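Local coordinates for cytochrome c, 1 heme-binding site (Geobacter sulfurreducens, PDB 4RLR), which probably carries electrons through its single heme as a low-potential cytochrome c that is essential for accepting electrons from an electrode, at residues 64-69 with 104-109. Sequence-based numbering, arbitrary orientation.
Sequences GALMRR and AWVGVW. With HEM (protoporphyrin IX containing Fe), chain B.
One face of the Trp109 indole lies against Met67, whose CB sits over the middle of the ring system and whose CG makes a CH-pi contact 3.8 Å from the centroid of the six-membered ring, 16° off its normal. Trp105 is met differently: Leu66 CD2 comes in the plane of its ring, at the edge, 3.8 Å from CZ3. The Arg69 guanidinium has heme CAA over one face, while its edge is turned to the propionate at CGD. Bent at chi2 and chi3 (76° and 113°), the Met67 chain carries SD above the Trp109 ring, a distant Met-aromatic contact, and brings CE to 3.8 Å from Val106 CG1. Leu66 branches between two neighbours, since its CD1 reaches the heme methyl CMB at 3.8 Å while CD2 faces Trp105. Beyond the two segments, Trp109 NE1 is hydrogen-bonded to Asp71, and Trp105 NE1 to the carbonyl of Thr128. Without the indole, as with an alanine at Trp109, Met67 CB and CG would probably lose their aromatic cover and Asp71 its indole donor. On the heme side, Arg69 NH1 and NH2 both donate to O1D, at 3.0 and 3.1 Å, and Asn83 also hydrogen-bonds the heme. Helix 65-70 is thus wedged between the cofactor and the end of helix 92-106; its contacts with 104-109 are largely apolar, whereas on the heme side Arg69 pairs with a propionate and probably offsets its negative charge.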
loop_
_atom_site.group_PDB
_atom_site.type_symbol
_atom_site.label_atom_id
_atom_site.label_comp_id
_atom_site.label_asym_id
_atom_site.label_seq_id
_atom_site.Cartn_x
_atom_site.Cartn_y
_atom_site.Cartn_z
ATOM N N GLY A 64 1.906 -1.525 -8.751
ATOM C CA GLY A 64 0.504 -1.792 -8.504
ATOM C C GLY A 64 0.092 -2.514 -7.217
ATOM O O GLY A 64 -1.107 -2.643 -6.963
ATOM N N ALA A 65 1.030 -2.981 -6.392
ATOM C CA ALA A 65 0.644 -3.821 -5.240
ATOM C C ALA A 65 -0.230 -3.102 -4.207
ATOM O O ALA A 65 -1.218 -3.663 -3.713
ATOM C CB ALA A 65 1.883 -4.426 -4.553
ATOM N N LEU A 66 0.124 -1.864 -3.880
ATOM C CA LEU A 66 -0.649 -1.109 -2.909
ATOM C C LEU A 66 -2.048 -0.871 -3.446
ATOM O O LEU A 66 -3.041 -0.920 -2.692
ATOM C CB LEU A 66 0.037 0.221 -2.636
ATOM C CG LEU A 66 -0.625 1.155 -1.645
ATOM C CD1 LEU A 66 -0.663 0.510 -0.284
ATOM C CD2 LEU A 66 0.123 2.463 -1.609
ATOM N N MET A 67 -2.122 -0.609 -4.751
ATOM C CA MET A 67 -3.406 -0.392 -5.416
ATOM C C MET A 67 -4.240 -1.679 -5.411
ATOM O O MET A 67 -5.424 -1.655 -5.039
ATOM C CB MET A 67 -3.213 0.182 -6.829
ATOM C CG MET A 67 -2.529 1.563 -6.862
ATOM S SD MET A 67 -0.710 1.486 -6.566
ATOM C CE MET A 67 -0.057 1.991 -8.162
ATOM N N ARG A 68 -3.621 -2.809 -5.746
ATOM C CA ARG A 68 -4.303 -4.102 -5.699
ATOM C C ARG A 68 -4.803 -4.471 -4.294
ATOM O O ARG A 68 -5.910 -4.980 -4.144
ATOM C CB ARG A 68 -3.407 -5.213 -6.214
ATOM C CG ARG A 68 -3.109 -5.129 -7.720
ATOM C CD ARG A 68 -2.544 -6.426 -8.202
ATOM N NE ARG A 68 -1.177 -6.613 -7.751
ATOM C CZ ARG A 68 -0.127 -5.972 -8.251
ATOM N NH1 ARG A 68 -0.289 -5.076 -9.231
ATOM N NH2 ARG A 68 1.083 -6.218 -7.768
ATOM N N ARG A 69 -3.992 -4.235 -3.268
ATOM C CA ARG A 69 -4.333 -4.757 -1.961
ATOM C C ARG A 69 -5.354 -3.851 -1.282
ATOM O O ARG A 69 -6.192 -4.339 -0.503
ATOM C CB ARG A 69 -3.100 -4.951 -1.094
ATOM C CG ARG A 69 -2.085 -5.985 -1.615
ATOM C CD ARG A 69 -2.738 -7.239 -2.213
ATOM N NE ARG A 69 -1.759 -8.290 -2.509
ATOM C CZ ARG A 69 -1.221 -9.095 -1.597
ATOM N NH1 ARG A 69 -1.537 -8.976 -0.305
ATOM N NH2 ARG A 69 -0.345 -10.016 -1.960
ATOM N N ALA A 104 -5.856 9.527 -4.003
ATOM C CA ALA A 104 -5.357 10.877 -4.277
ATOM C C ALA A 104 -3.850 10.921 -4.194
ATOM O O ALA A 104 -3.188 11.602 -4.969
ATOM C CB ALA A 104 -5.942 11.860 -3.308
ATOM N N TRP A 105 -3.291 10.198 -3.242
ATOM C CA TRP A 105 -1.857 10.233 -3.054
ATOM C C TRP A 105 -1.162 9.528 -4.213
ATOM O O TRP A 105 -0.170 10.005 -4.755
ATOM C CB TRP A 105 -1.499 9.555 -1.733
ATOM C CG TRP A 105 -0.024 9.471 -1.497
ATOM C CD1 TRP A 105 0.846 10.509 -1.427
ATOM C CD2 TRP A 105 0.749 8.283 -1.301
ATOM N NE1 TRP A 105 2.126 10.043 -1.212
ATOM C CE2 TRP A 105 2.091 8.679 -1.117
ATOM C CE3 TRP A 105 0.438 6.920 -1.252
ATOM C CZ2 TRP A 105 3.118 7.765 -0.891
ATOM C CZ3 TRP A 105 1.459 6.015 -1.020
ATOM C CH2 TRP A 105 2.780 6.441 -0.846
ATOM N N VAL A 106 -1.699 8.393 -4.603
ATOM C CA VAL A 106 -1.029 7.562 -5.579
ATOM C C VAL A 106 -1.048 8.226 -6.950
ATOM O O VAL A 106 -0.088 8.106 -7.696
ATOM C CB VAL A 106 -1.642 6.165 -5.634
ATOM C CG1 VAL A 106 -1.105 5.380 -6.823
ATOM C CG2 VAL A 106 -1.333 5.403 -4.311
ATOM N N GLY A 107 -2.124 8.953 -7.247
ATOM C CA GLY A 107 -2.276 9.631 -8.528
ATOM C C GLY A 107 -3.292 8.892 -9.376
ATOM O O GLY A 107 -4.482 9.208 -9.343
ATOM N N VAL A 108 -2.827 7.896 -10.123
ATOM C CA VAL A 108 -3.707 7.005 -10.859
ATOM C C VAL A 108 -3.765 5.634 -10.149
ATOM O O VAL A 108 -2.729 5.072 -9.845
ATOM C CB VAL A 108 -3.240 6.861 -12.341
ATOM C CG1 VAL A 108 -4.049 5.823 -13.087
ATOM C CG2 VAL A 108 -3.360 8.202 -13.078
ATOM N N TRP A 109 -4.963 5.105 -9.896
ATOM C CA TRP A 109 -5.125 3.776 -9.283
ATOM C C TRP A 109 -4.819 2.618 -10.248
ATOM O O TRP A 109 -5.681 1.800 -10.556
ATOM C CB TRP A 109 -6.529 3.635 -8.717
ATOM C CG TRP A 109 -6.650 2.673 -7.549
ATOM C CD1 TRP A 109 -7.347 1.496 -7.509
ATOM C CD2 TRP A 109 -6.043 2.823 -6.252
ATOM N NE1 TRP A 109 -7.216 0.907 -6.259
ATOM C CE2 TRP A 109 -6.424 1.709 -5.475
ATOM C CE3 TRP A 109 -5.229 3.798 -5.672
ATOM C CZ2 TRP A 109 -6.004 1.550 -4.137
ATOM C CZ3 TRP A 109 -4.817 3.639 -4.346
ATOM C CH2 TRP A 109 -5.198 2.530 -3.607
HETATM C CHA HEM B . 0.762 -7.715 2.657
HETATM C CHB HEM B . -0.513 -3.055 2.558
HETATM C CHC HEM B . -2.376 -3.688 6.959
HETATM C CHD HEM B . -0.591 -8.114 7.303
HETATM C C1A HEM B . 0.489 -6.427 2.240
HETATM C C2A HEM B . 0.728 -5.946 0.907
HETATM C C3A HEM B . 0.381 -4.659 0.867
HETATM C C4A HEM B . -0.092 -4.290 2.174
HETATM C CMA HEM B . 0.475 -3.702 -0.327
HETATM C CAA HEM B . 1.284 -6.813 -0.234
HETATM C CBA HEM B . 2.808 -6.794 -0.337
HETATM C CGA HEM B . 3.181 -7.559 -1.598
HETATM O O1A HEM B . 3.125 -7.010 -2.718
HETATM O O2A HEM B . 3.527 -8.741 -1.480
HETATM C C1B HEM B . -1.125 -2.826 3.767
HETATM C C2B HEM B . -1.738 -1.594 4.143
HETATM C C3B HEM B . -2.265 -1.759 5.355
HETATM C C4B HEM B . -1.998 -3.116 5.764
HETATM C CMB HEM B . -1.685 -0.369 3.233
HETATM C CAB HEM B . -3.053 -0.751 6.196
HETATM C CBB HEM B . -4.067 -0.093 5.579
HETATM C C1C HEM B . -2.015 -4.915 7.434
HETATM C C2C HEM B . -2.350 -5.395 8.752
HETATM C C3C HEM B . -1.837 -6.631 8.873
HETATM C C4C HEM B . -1.215 -6.952 7.604
HETATM C CMC HEM B . -3.095 -4.540 9.803
HETATM C CAC HEM B . -1.912 -7.635 10.060
HETATM C CBC HEM B . -2.996 -7.692 10.864
HETATM C C1D HEM B . -0.023 -8.392 6.092
HETATM C C2D HEM B . 0.679 -9.616 5.818
HETATM C C3D HEM B . 1.113 -9.500 4.362
HETATM C C4D HEM B . 0.615 -8.216 3.919
HETATM C CMD HEM B . 0.937 -10.766 6.824
HETATM C CAD HEM B . 1.906 -10.523 3.541
HETATM C CBD HEM B . 1.010 -11.681 3.117
HETATM C CGD HEM B . 0.073 -11.171 2.052
HETATM O O1D HEM B . 0.494 -10.810 0.929
HETATM O O2D HEM B . -1.130 -11.123 2.339
HETATM N NA HEM B . -0.040 -5.404 2.990
HETATM N NB HEM B . -1.315 -3.744 4.764
HETATM N NC HEM B . -1.345 -5.907 6.746
HETATM N ND HEM B . -0.048 -7.592 4.960
HETATM FE FE HEM B . -0.676 -5.571 4.884
#